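Local coordinates for sister chromatid cohesion protein (Chaetomium thermophilum, PDB 5T8V) that probably acts as the cohesin loader that places cohesin on chromatin, here represented by its C-terminal HEAT-repeat fragment, at residues E501-P509 and E561-M572; L486-K497 and Q592-R603. One frame throughout, in Å; residues are numbered along the deposited sequence.

Interaction 1 of 2, residues E501-P509 and E561-M572; sequences EHMVAWTGP and ELGRLAYRLREM
A cation-pi contact between Trp506 and Arg568 joins the turn that follows helix 500-503 to helix 556-574 in this largely helical HEAT-repeat fragment. The type I turn from Ala505 to Gly508 carries the indole, whose CG lies anti to the backbone N (chi1 -177°), and this sends the ring out along the flank of the helix. Arg568 runs extended over one indole face. Its CZ stands 4.2 Å from the centroid of the five-membered ring of Trp506, almost on the ring normal, and its CD makes a CH-pi contact with the six-membered ring at 3.7 Å from the centroid. The guanidinium does not lie flat on the indole: the two planes are 53° apart, and NH1 is the atom that dips closest. At the ring edge, in the plane, the Met572 CE methyl meets Trp506 CZ3 at 3.6 Å. Leu565 CD2 approaches obliquely, 3.6 Å from Trp506 CE3. Val504 extends the apolar patch, its CG2 lying 4.2 Å from Leu562 CD2. Were Trp506 exchanged for an alanine, the Arg568 cation would probably lose its aromatic partner in this turn, and a gap would open beside Met572 and Leu565. The arginine has other anchors, since its NH2 forms a salt bridge with Glu350 and its NH1 a long one with Glu561, which also pairs with Arg564. Beyond the two segments, Arg511 makes a second cation-pi contact with the indole and Tyr583 meets it edge-to-face. Helix 527-550 touches Val504 and Leu569, and helix 578-582 packs on Trp506 and Met572.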
loop_
_atom_site.group_PDB
_atom_site.type_symbol
_atom_site.label_atom_id
_atom_site.label_comp_id
_atom_site.label_asym_id
_atom_site.label_seq_id
_atom_site.Cartn_x
_atom_site.Cartn_y
_atom_site.Cartn_z
ATOM N N GLU A 501 5.035 -38.923 5.782
ATOM C CA GLU A 501 5.331 -40.313 5.462
ATOM C C GLU A 501 5.310 -40.595 3.965
ATOM O O GLU A 501 6.049 -41.469 3.500
ATOM C CB GLU A 501 4.341 -41.240 6.183
ATOM C CG GLU A 501 2.860 -40.864 6.039
ATOM C CD GLU A 501 1.983 -41.548 7.069
ATOM O OE1 GLU A 501 2.447 -42.524 7.698
ATOM O OE2 GLU A 501 0.828 -41.102 7.256
ATOM N N HIS A 502 4.488 -39.877 3.198
ATOM C CA HIS A 502 4.518 -40.011 1.747
ATOM C C HIS A 502 5.683 -39.255 1.122
ATOM O O HIS A 502 6.119 -39.614 0.023
ATOM C CB HIS A 502 3.202 -39.519 1.140
ATOM C CG HIS A 502 2.029 -40.400 1.445
ATOM N ND1 HIS A 502 1.452 -40.468 2.697
ATOM C CD2 HIS A 502 1.323 -41.247 0.660
ATOM C CE1 HIS A 502 0.443 -41.319 2.669
ATOM N NE2 HIS A 502 0.343 -41.806 1.444
ATOM N N MET A 503 6.193 -38.223 1.799
ATOM C CA MET A 503 7.318 -37.459 1.272
ATOM C C MET A 503 8.601 -38.277 1.298
ATOM O O MET A 503 9.364 -38.277 0.325
ATOM C CB MET A 503 7.501 -36.176 2.081
ATOM C CG MET A 503 6.327 -35.216 2.007
ATOM S SD MET A 503 6.230 -34.347 0.434
ATOM C CE MET A 503 7.700 -33.341 0.506
ATOM N N VAL A 504 8.855 -38.977 2.402
ATOM C CA VAL A 504 10.085 -39.742 2.571
ATOM C C VAL A 504 9.890 -41.155 2.037
ATOM O O VAL A 504 10.714 -42.042 2.287
ATOM C CB VAL A 504 10.523 -39.764 4.047
ATOM C CG1 VAL A 504 10.732 -38.345 4.559
ATOM C CG2 VAL A 504 9.499 -40.503 4.907
ATOM N N ALA A 505 8.805 -41.373 1.298
ATOM C CA ALA A 505 8.509 -42.697 0.773
ATOM C C ALA A 505 9.637 -43.184 -0.129
ATOM O O ALA A 505 10.332 -42.398 -0.779
ATOM C CB ALA A 505 7.192 -42.678 0.001
ATOM N N TRP A 506 9.808 -44.508 -0.166
ATOM C CA TRP A 506 10.891 -45.106 -0.940
ATOM C C TRP A 506 10.763 -44.795 -2.425
ATOM O O TRP A 506 11.776 -44.648 -3.116
ATOM C CB TRP A 506 10.910 -46.618 -0.713
ATOM C CG TRP A 506 12.019 -47.322 -1.413
ATOM C CD1 TRP A 506 11.905 -48.334 -2.317
ATOM C CD2 TRP A 506 13.420 -47.063 -1.273
ATOM N NE1 TRP A 506 13.150 -48.727 -2.746
ATOM C CE2 TRP A 506 14.097 -47.961 -2.119
ATOM C CE3 TRP A 506 14.166 -46.160 -0.511
ATOM C CZ2 TRP A 506 15.486 -47.982 -2.225
ATOM C CZ3 TRP A 506 15.539 -46.183 -0.616
ATOM C CH2 TRP A 506 16.188 -47.086 -1.467
ATOM N N THR A 507 9.535 -44.698 -2.935
ATOM C CA THR A 507 9.294 -44.386 -4.338
ATOM C C THR A 507 8.737 -42.980 -4.522
ATOM O O THR A 507 8.079 -42.704 -5.531
ATOM C CB THR A 507 8.338 -45.407 -4.953
ATOM O OG1 THR A 507 7.057 -45.311 -4.317
ATOM C CG2 THR A 507 8.879 -46.817 -4.785
ATOM N N GLY A 508 8.995 -42.085 -3.570
ATOM C CA GLY A 508 8.423 -40.762 -3.584
ATOM C C GLY A 508 9.330 -39.722 -4.215
ATOM O O GLY A 508 10.187 -40.035 -5.050
ATOM N N PRO A 509 9.159 -38.454 -3.820
ATOM C CA PRO A 509 9.900 -37.379 -4.503
ATOM C C PRO A 509 11.403 -37.442 -4.301
ATOM O O PRO A 509 12.154 -37.187 -5.249
ATOM C CB PRO A 509 9.292 -36.103 -3.902
ATOM C CG PRO A 509 8.721 -36.529 -2.595
ATOM C CD PRO A 509 8.242 -37.928 -2.795
ATOM N N GLU A 561 8.051 -49.853 7.770
ATOM C CA GLU A 561 8.521 -49.214 6.545
ATOM C C GLU A 561 9.540 -48.125 6.853
ATOM O O GLU A 561 10.570 -48.016 6.175
ATOM C CB GLU A 561 7.337 -48.637 5.768
ATOM C CG GLU A 561 7.719 -47.888 4.502
ATOM C CD GLU A 561 8.414 -48.773 3.485
ATOM O OE1 GLU A 561 8.353 -50.012 3.633
ATOM O OE2 GLU A 561 9.022 -48.230 2.538
ATOM N N LEU A 562 9.274 -47.309 7.877
ATOM C CA LEU A 562 10.223 -46.266 8.251
ATOM C C LEU A 562 11.549 -46.855 8.708
ATOM O O LEU A 562 12.604 -46.249 8.491
ATOM C CB LEU A 562 9.625 -45.380 9.344
ATOM C CG LEU A 562 8.547 -44.400 8.876
ATOM C CD1 LEU A 562 7.809 -43.812 10.064
ATOM C CD2 LEU A 562 9.162 -43.294 8.031
ATOM N N GLY A 563 11.523 -48.030 9.341
ATOM C CA GLY A 563 12.766 -48.687 9.708
ATOM C C GLY A 563 13.546 -49.155 8.495
ATOM O O GLY A 563 14.772 -49.010 8.437
ATOM N N ARG A 564 12.848 -49.723 7.508
ATOM C CA ARG A 564 13.506 -50.094 6.259
ATOM C C ARG A 564 14.146 -48.876 5.608
ATOM O O ARG A 564 15.308 -48.920 5.186
ATOM C CB ARG A 564 12.503 -50.744 5.309
ATOM C CG ARG A 564 11.837 -51.988 5.868
ATOM C CD ARG A 564 10.679 -52.433 4.991
ATOM N NE ARG A 564 9.741 -53.284 5.718
ATOM C CZ ARG A 564 8.517 -53.579 5.297
ATOM N NH1 ARG A 564 8.067 -53.092 4.147
ATOM N NH2 ARG A 564 7.735 -54.359 6.030
ATOM N N LEU A 565 13.401 -47.771 5.521
ATOM C CA LEU A 565 13.969 -46.538 4.985
ATOM C C LEU A 565 15.181 -46.097 5.795
ATOM O O LEU A 565 16.149 -45.567 5.238
ATOM C CB LEU A 565 12.912 -45.435 4.967
ATOM C CG LEU A 565 11.812 -45.558 3.914
ATOM C CD1 LEU A 565 10.669 -44.602 4.221
ATOM C CD2 LEU A 565 12.371 -45.290 2.526
ATOM N N ALA A 566 15.147 -46.304 7.112
ATOM C CA ALA A 566 16.276 -45.919 7.949
ATOM C C ALA A 566 17.523 -46.710 7.575
ATOM O O ALA A 566 18.592 -46.134 7.329
ATOM C CB ALA A 566 15.924 -46.121 9.423
ATOM N N TYR A 567 17.404 -48.039 7.518
ATOM C CA TYR A 567 18.537 -48.863 7.109
ATOM C C TYR A 567 19.037 -48.451 5.729
ATOM O O TYR A 567 20.229 -48.175 5.539
ATOM C CB TYR A 567 18.140 -50.340 7.119
ATOM C CG TYR A 567 19.190 -51.255 6.525
ATOM C CD1 TYR A 567 20.248 -51.722 7.293
ATOM C CD2 TYR A 567 19.124 -51.649 5.193
ATOM C CE1 TYR A 567 21.210 -52.558 6.753
ATOM C CE2 TYR A 567 20.081 -52.481 4.644
ATOM C CZ TYR A 567 21.123 -52.933 5.428
ATOM O OH TYR A 567 22.078 -53.765 4.885
ATOM N N ARG A 568 18.130 -48.401 4.749
ATOM C CA ARG A 568 18.513 -48.059 3.384
ATOM C C ARG A 568 19.281 -46.746 3.339
ATOM O O ARG A 568 20.392 -46.683 2.803
ATOM C CB ARG A 568 17.269 -47.982 2.499
ATOM C CG ARG A 568 16.567 -49.313 2.317
ATOM C CD ARG A 568 15.200 -49.143 1.682
ATOM N NE ARG A 568 14.452 -50.399 1.672
ATOM C CZ ARG A 568 13.170 -50.508 1.337
ATOM N NH1 ARG A 568 12.475 -49.436 0.981
ATOM N NH2 ARG A 568 12.582 -51.696 1.361
ATOM N N LEU A 569 18.702 -45.682 3.898
ATOM C CA LEU A 569 19.351 -44.376 3.837
ATOM C C LEU A 569 20.679 -44.368 4.580
ATOM O O LEU A 569 21.604 -43.650 4.182
ATOM C CB LEU A 569 18.424 -43.296 4.395
ATOM C CG LEU A 569 17.562 -42.581 3.349
ATOM C CD1 LEU A 569 18.420 -41.735 2.419
ATOM C CD2 LEU A 569 16.722 -43.575 2.556
ATOM N N ARG A 570 20.800 -45.147 5.656
ATOM C CA ARG A 570 22.089 -45.259 6.330
ATOM C C ARG A 570 23.135 -45.850 5.387
ATOM O O ARG A 570 24.224 -45.285 5.207
ATOM C CB ARG A 570 21.940 -46.111 7.590
ATOM C CG ARG A 570 23.102 -46.000 8.569
ATOM C CD ARG A 570 23.835 -47.324 8.710
ATOM N NE ARG A 570 22.965 -48.385 9.209
ATOM C CZ ARG A 570 23.300 -49.672 9.255
ATOM N NH1 ARG A 570 24.491 -50.071 8.827
ATOM N NH2 ARG A 570 22.440 -50.562 9.728
ATOM N N GLU A 571 22.809 -46.984 4.758
ATOM C CA GLU A 571 23.721 -47.577 3.784
ATOM C C GLU A 571 24.040 -46.608 2.654
ATOM O O GLU A 571 25.160 -46.605 2.132
ATOM C CB GLU A 571 23.119 -48.863 3.214
ATOM C CG GLU A 571 22.872 -49.963 4.239
ATOM C CD GLU A 571 24.151 -50.639 4.702
ATOM O OE1 GLU A 571 25.212 -49.980 4.712
ATOM O OE2 GLU A 571 24.096 -51.838 5.051
ATOM N N MET A 572 23.071 -45.778 2.264
ATOM C CA MET A 572 23.293 -44.827 1.181
ATOM C C MET A 572 24.259 -43.728 1.599
ATOM O O MET A 572 25.132 -43.330 0.819
ATOM C CB MET A 572 21.961 -44.224 0.741
ATOM C CG MET A 572 21.455 -44.741 -0.589
ATOM S SD MET A 572 19.732 -44.294 -0.864
ATOM C CE MET A 572 18.931 -45.481 0.191
#

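Interaction 2 of 2, residues L486-K497 and Q592-R603; sequences LSDLAASALELK and QAKLSYSIILLR
Ile599 sets its CG1 anti to the carbonyl carbon (chi1 -70°) and keeps the next bond extended, which carries CD1 outward onto Ala490 while CG2 turns to Leu489. Leu486 answers from the facing helix with CG likewise anti to its carbonyl carbon (chi1 -65°), spreading both methyls over Ser596. The result is a pair of reciprocal knobs into holes: Leu486 sits among Gln592, Leu595, Ser596 and Ile599, and Ile599 among Leu486, Leu489, Ala490 and Ala493. Ile599 CD1 rests 3.8 Å from Ala490 CB, and Ile599 CG2 lies 3.8 Å from Leu489 CD2. Leu486 CB also meets Leu595 CD2 at 3.9 Å. Small alanines lie at the interface, where the axes of 486-494 and 592-602 run roughly parallel, 24° apart, and approach to 9.6 Å. Towards the C-terminal ends, Leu494 CD2 touches Leu602 CD1 at 3.9 Å, and the bent chain of Arg603 brings NH1 edge-on to Leu496 CA (3.6 Å), though residues 495-497 are poorly ordered and this detail is tentative. Helix 446-474 lies against Leu494 and Leu602, and Met503 of helix 500-503 against Leu489, Ile599 and Arg603. The Ser596 hydroxyl, beneath the Leu486 methyls, is satisfied within its own helix: OG donates to Gln592 O at 2.7 Å, and the backbone N of Ser596 reaches the same oxygen from the opposite face of the carbonyl plane. With that hydroxyl directed back to its own helix, Leu486 can cover it with methyl groups, and adhesion between the two helices rests chiefly on apolar packing.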
loop_
_atom_site.group_PDB
_atom_site.type_symbol
_atom_site.label_atom_id
_atom_site.label_comp_id
_atom_site.label_asym_id
_atom_site.label_seq_id
_atom_site.Cartn_x
_atom_site.Cartn_y
_atom_site.Cartn_z
ATOM N N LEU A 486 2.979 -37.927 -7.919
ATOM C CA LEU A 486 3.435 -36.561 -7.700
ATOM C C LEU A 486 2.286 -35.568 -7.764
ATOM O O LEU A 486 2.318 -34.547 -7.074
ATOM C CB LEU A 486 4.496 -36.188 -8.734
ATOM C CG LEU A 486 5.819 -36.951 -8.690
ATOM C CD1 LEU A 486 6.677 -36.558 -9.882
ATOM C CD2 LEU A 486 6.560 -36.692 -7.387
ATOM N N SER A 487 1.278 -35.836 -8.593
ATOM C CA SER A 487 0.157 -34.911 -8.717
ATOM C C SER A 487 -0.683 -34.905 -7.446
ATOM O O SER A 487 -1.015 -33.839 -6.913
ATOM C CB SER A 487 -0.696 -35.280 -9.930
ATOM O OG SER A 487 -1.805 -34.405 -10.067
ATOM N N ASP A 488 -1.035 -36.090 -6.943
ATOM C CA ASP A 488 -1.770 -36.158 -5.685
ATOM C C ASP A 488 -0.952 -35.562 -4.547
ATOM O O ASP A 488 -1.475 -34.800 -3.722
ATOM C CB ASP A 488 -2.148 -37.608 -5.377
ATOM C CG ASP A 488 -2.913 -37.749 -4.075
ATOM O OD1 ASP A 488 -4.086 -37.318 -4.023
ATOM O OD2 ASP A 488 -2.346 -38.298 -3.106
ATOM N N LEU A 489 0.343 -35.881 -4.501
ATOM C CA LEU A 489 1.192 -35.375 -3.430
ATOM C C LEU A 489 1.301 -33.857 -3.484
ATOM O O LEU A 489 1.324 -33.192 -2.443
ATOM C CB LEU A 489 2.573 -36.020 -3.520
ATOM C CG LEU A 489 3.549 -35.697 -2.391
ATOM C CD1 LEU A 489 3.021 -36.201 -1.057
ATOM C CD2 LEU A 489 4.907 -36.302 -2.702
ATOM N N ALA A 490 1.376 -33.289 -4.691
ATOM C CA ALA A 490 1.413 -31.838 -4.828
ATOM C C ALA A 490 0.095 -31.219 -4.391
ATOM O O ALA A 490 0.082 -30.191 -3.703
ATOM C CB ALA A 490 1.727 -31.452 -6.271
ATOM N N ALA A 491 -1.024 -31.827 -4.789
ATOM C CA ALA A 491 -2.321 -31.373 -4.303
ATOM C C ALA A 491 -2.336 -31.305 -2.784
ATOM O O ALA A 491 -2.824 -30.328 -2.203
ATOM C CB ALA A 491 -3.424 -32.304 -4.807
ATOM N N SER A 492 -1.794 -32.330 -2.121
ATOM C CA SER A 492 -1.771 -32.331 -0.662
ATOM C C SER A 492 -0.806 -31.284 -0.118
ATOM O O SER A 492 -1.072 -30.669 0.919
ATOM C CB SER A 492 -1.391 -33.716 -0.144
ATOM O OG SER A 492 -2.372 -34.678 -0.486
ATOM N N ALA A 493 0.315 -31.064 -0.804
ATOM C CA ALA A 493 1.372 -30.218 -0.260
ATOM C C ALA A 493 1.067 -28.735 -0.415
ATOM O O ALA A 493 1.517 -27.929 0.407
ATOM C CB ALA A 493 2.706 -30.544 -0.932
ATOM N N LEU A 494 0.323 -28.349 -1.454
ATOM C CA LEU A 494 -0.032 -26.943 -1.611
ATOM C C LEU A 494 -0.833 -26.456 -0.410
ATOM O O LEU A 494 -0.500 -25.435 0.202
ATOM C CB LEU A 494 -0.802 -26.740 -2.916
ATOM C CG LEU A 494 0.102 -26.747 -4.153
ATOM C CD1 LEU A 494 -0.714 -26.896 -5.425
ATOM C CD2 LEU A 494 0.944 -25.479 -4.206
ATOM N N GLU A 495 -1.895 -27.174 -0.060
ATOM C CA GLU A 495 -2.450 -27.052 1.276
ATOM C C GLU A 495 -1.473 -27.654 2.282
ATOM O O GLU A 495 -0.589 -28.438 1.934
ATOM C CB GLU A 495 -3.807 -27.753 1.365
ATOM C CG GLU A 495 -4.803 -27.318 0.295
ATOM C CD GLU A 495 -5.103 -25.830 0.338
ATOM O OE1 GLU A 495 -5.320 -25.295 1.446
ATOM O OE2 GLU A 495 -5.114 -25.193 -0.738
ATOM N N LEU A 496 -1.634 -27.277 3.547
ATOM C CA LEU A 496 -0.695 -27.737 4.562
ATOM C C LEU A 496 -1.108 -29.091 5.128
ATOM O O LEU A 496 -0.858 -29.377 6.303
ATOM C CB LEU A 496 -0.574 -26.707 5.681
ATOM C CG LEU A 496 0.019 -25.353 5.270
ATOM C CD1 LEU A 496 -0.026 -24.374 6.436
ATOM C CD2 LEU A 496 1.446 -25.508 4.756
ATOM N N LYS A 497 -1.733 -29.931 4.305
ATOM C CA LYS A 497 -2.123 -31.263 4.748
ATOM C C LYS A 497 -0.891 -32.086 5.103
ATOM O O LYS A 497 0.001 -32.282 4.271
ATOM C CB LYS A 497 -2.938 -31.961 3.661
ATOM C CG LYS A 497 -4.381 -31.481 3.560
ATOM C CD LYS A 497 -5.091 -32.059 2.340
ATOM C CE LYS A 497 -5.329 -33.558 2.466
ATOM N NZ LYS A 497 -6.296 -33.889 3.549
ATOM N N GLN A 592 9.243 -34.337 -14.174
ATOM C CA GLN A 592 8.954 -35.093 -12.960
ATOM C C GLN A 592 9.950 -34.760 -11.856
ATOM O O GLN A 592 9.579 -34.674 -10.679
ATOM C CB GLN A 592 8.974 -36.590 -13.259
ATOM C CG GLN A 592 7.803 -37.073 -14.082
ATOM C CD GLN A 592 7.937 -38.528 -14.480
ATOM O OE1 GLN A 592 9.045 -39.048 -14.611
ATOM N NE2 GLN A 592 6.804 -39.195 -14.671
ATOM N N ALA A 593 11.222 -34.575 -12.215
ATOM C CA ALA A 593 12.233 -34.237 -11.218
ATOM C C ALA A 593 11.989 -32.847 -10.644
ATOM O O ALA A 593 12.027 -32.652 -9.423
ATOM C CB ALA A 593 13.628 -34.327 -11.836
ATOM N N LYS A 594 11.737 -31.865 -11.512
ATOM C CA LYS A 594 11.473 -30.513 -11.034
ATOM C C LYS A 594 10.247 -30.481 -10.128
ATOM O O LYS A 594 10.268 -29.847 -9.066
ATOM C CB LYS A 594 11.301 -29.566 -12.221
ATOM C CG LYS A 594 10.788 -28.185 -11.847
ATOM C CD LYS A 594 11.568 -27.087 -12.540
ATOM C CE LYS A 594 12.928 -26.893 -11.904
ATOM N NZ LYS A 594 13.522 -25.565 -12.244
ATOM N N LEU A 595 9.170 -31.163 -10.524
ATOM C CA LEU A 595 7.981 -31.203 -9.677
ATOM C C LEU A 595 8.279 -31.889 -8.352
ATOM O O LEU A 595 7.836 -31.427 -7.294
ATOM C CB LEU A 595 6.830 -31.910 -10.398
ATOM C CG LEU A 595 5.539 -32.090 -9.592
ATOM C CD1 LEU A 595 5.054 -30.771 -9.014
ATOM C CD2 LEU A 595 4.463 -32.703 -10.464
ATOM N N SER A 596 9.029 -32.991 -8.386
ATOM C CA SER A 596 9.380 -33.693 -7.157
ATOM C C SER A 596 10.117 -32.771 -6.196
ATOM O O SER A 596 9.693 -32.565 -5.050
ATOM C CB SER A 596 10.232 -34.920 -7.484
ATOM O OG SER A 596 9.513 -35.836 -8.286
ATOM N N TYR A 597 11.228 -32.195 -6.655
ATOM C CA TYR A 597 12.014 -31.335 -5.782
ATOM C C TYR A 597 11.207 -30.133 -5.311
ATOM O O TYR A 597 11.370 -29.687 -4.171
ATOM C CB TYR A 597 13.289 -30.883 -6.498
ATOM C CG TYR A 597 14.219 -30.104 -5.602
ATOM C CD1 TYR A 597 14.857 -30.718 -4.531
ATOM C CD2 TYR A 597 14.451 -28.756 -5.817
ATOM C CE1 TYR A 597 15.699 -30.010 -3.704
ATOM C CE2 TYR A 597 15.295 -28.040 -4.994
ATOM C CZ TYR A 597 15.915 -28.673 -3.937
ATOM O OH TYR A 597 16.758 -27.963 -3.114
ATOM N N SER A 598 10.324 -29.604 -6.160
ATOM C CA SER A 598 9.489 -28.483 -5.740
ATOM C C SER A 598 8.538 -28.897 -4.623
ATOM O O SER A 598 8.336 -28.147 -3.660
ATOM C CB SER A 598 8.712 -27.936 -6.936
ATOM O OG SER A 598 9.588 -27.573 -7.991
ATOM N N ILE A 599 7.944 -30.086 -4.735
ATOM C CA ILE A 599 7.114 -30.604 -3.651
ATOM C C ILE A 599 7.928 -30.700 -2.369
ATOM O O ILE A 599 7.462 -30.316 -1.290
ATOM C CB ILE A 599 6.513 -31.966 -4.049
ATOM C CG1 ILE A 599 5.468 -31.778 -5.150
ATOM C CG2 ILE A 599 5.868 -32.651 -2.854
ATOM C CD1 ILE A 599 5.209 -33.029 -5.965
ATOM N N ILE A 600 9.157 -31.211 -2.463
ATOM C CA ILE A 600 10.024 -31.251 -1.289
ATOM C C ILE A 600 10.211 -29.851 -0.717
ATOM O O ILE A 600 10.187 -29.654 0.506
ATOM C CB ILE A 600 11.369 -31.910 -1.646
ATOM C CG1 ILE A 600 11.149 -33.391 -1.967
ATOM C CG2 ILE A 600 12.370 -31.758 -0.499
ATOM C CD1 ILE A 600 12.347 -34.081 -2.557
ATOM N N LEU A 601 10.390 -28.855 -1.587
ATOM C CA LEU A 601 10.627 -27.495 -1.116
ATOM C C LEU A 601 9.407 -26.933 -0.400
ATOM O O LEU A 601 9.547 -26.218 0.598
ATOM C CB LEU A 601 11.023 -26.597 -2.288
ATOM C CG LEU A 601 12.439 -26.779 -2.838
ATOM C CD1 LEU A 601 12.619 -25.945 -4.087
ATOM C CD2 LEU A 601 13.496 -26.407 -1.800
ATOM N N LEU A 602 8.203 -27.233 -0.893
ATOM C CA LEU A 602 7.005 -26.716 -0.240
ATOM C C LEU A 602 6.927 -27.124 1.221
ATOM O O LEU A 602 6.273 -26.436 2.010
ATOM C CB LEU A 602 5.748 -27.189 -0.970
ATOM C CG LEU A 602 5.496 -26.591 -2.356
ATOM C CD1 LEU A 602 4.254 -27.209 -2.967
ATOM C CD2 LEU A 602 5.358 -25.076 -2.291
ATOM N N ARG A 603 7.577 -28.222 1.601
ATOM C CA ARG A 603 7.613 -28.671 2.983
ATOM C C ARG A 603 8.913 -28.300 3.682
ATOM O O ARG A 603 9.137 -28.730 4.817
ATOM C CB ARG A 603 7.403 -30.184 3.046
ATOM C CG ARG A 603 6.183 -30.672 2.280
ATOM C CD ARG A 603 4.903 -29.997 2.749
ATOM N NE ARG A 603 4.657 -30.222 4.171
ATOM C CZ ARG A 603 3.528 -29.906 4.793
ATOM N NH1 ARG A 603 2.528 -29.355 4.119
ATOM N NH2 ARG A 603 3.391 -30.148 6.088
#

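In the fold
Following the chain from the N terminus, helix 481-494 enters first and supplies one side of interaction 2. Helix 500-503 comes next, and the turn after it meets helix 556-574 in interaction 1, closing a loop of 51 intervening residues. The chain then continues to helix 590-602, which returns to 486-497 and closes interaction 2 around 94 residues, mostly helical. Interaction 1 is therefore nested inside interaction 2. Their centres lie about 17 Å apart, yet the two touch: Met503 CE packs 3.5 Å from Ile599 O, and Pro509 CD 3.7 Å from Leu489 CD2. Together they tie successive helices of the solenoid into one local block.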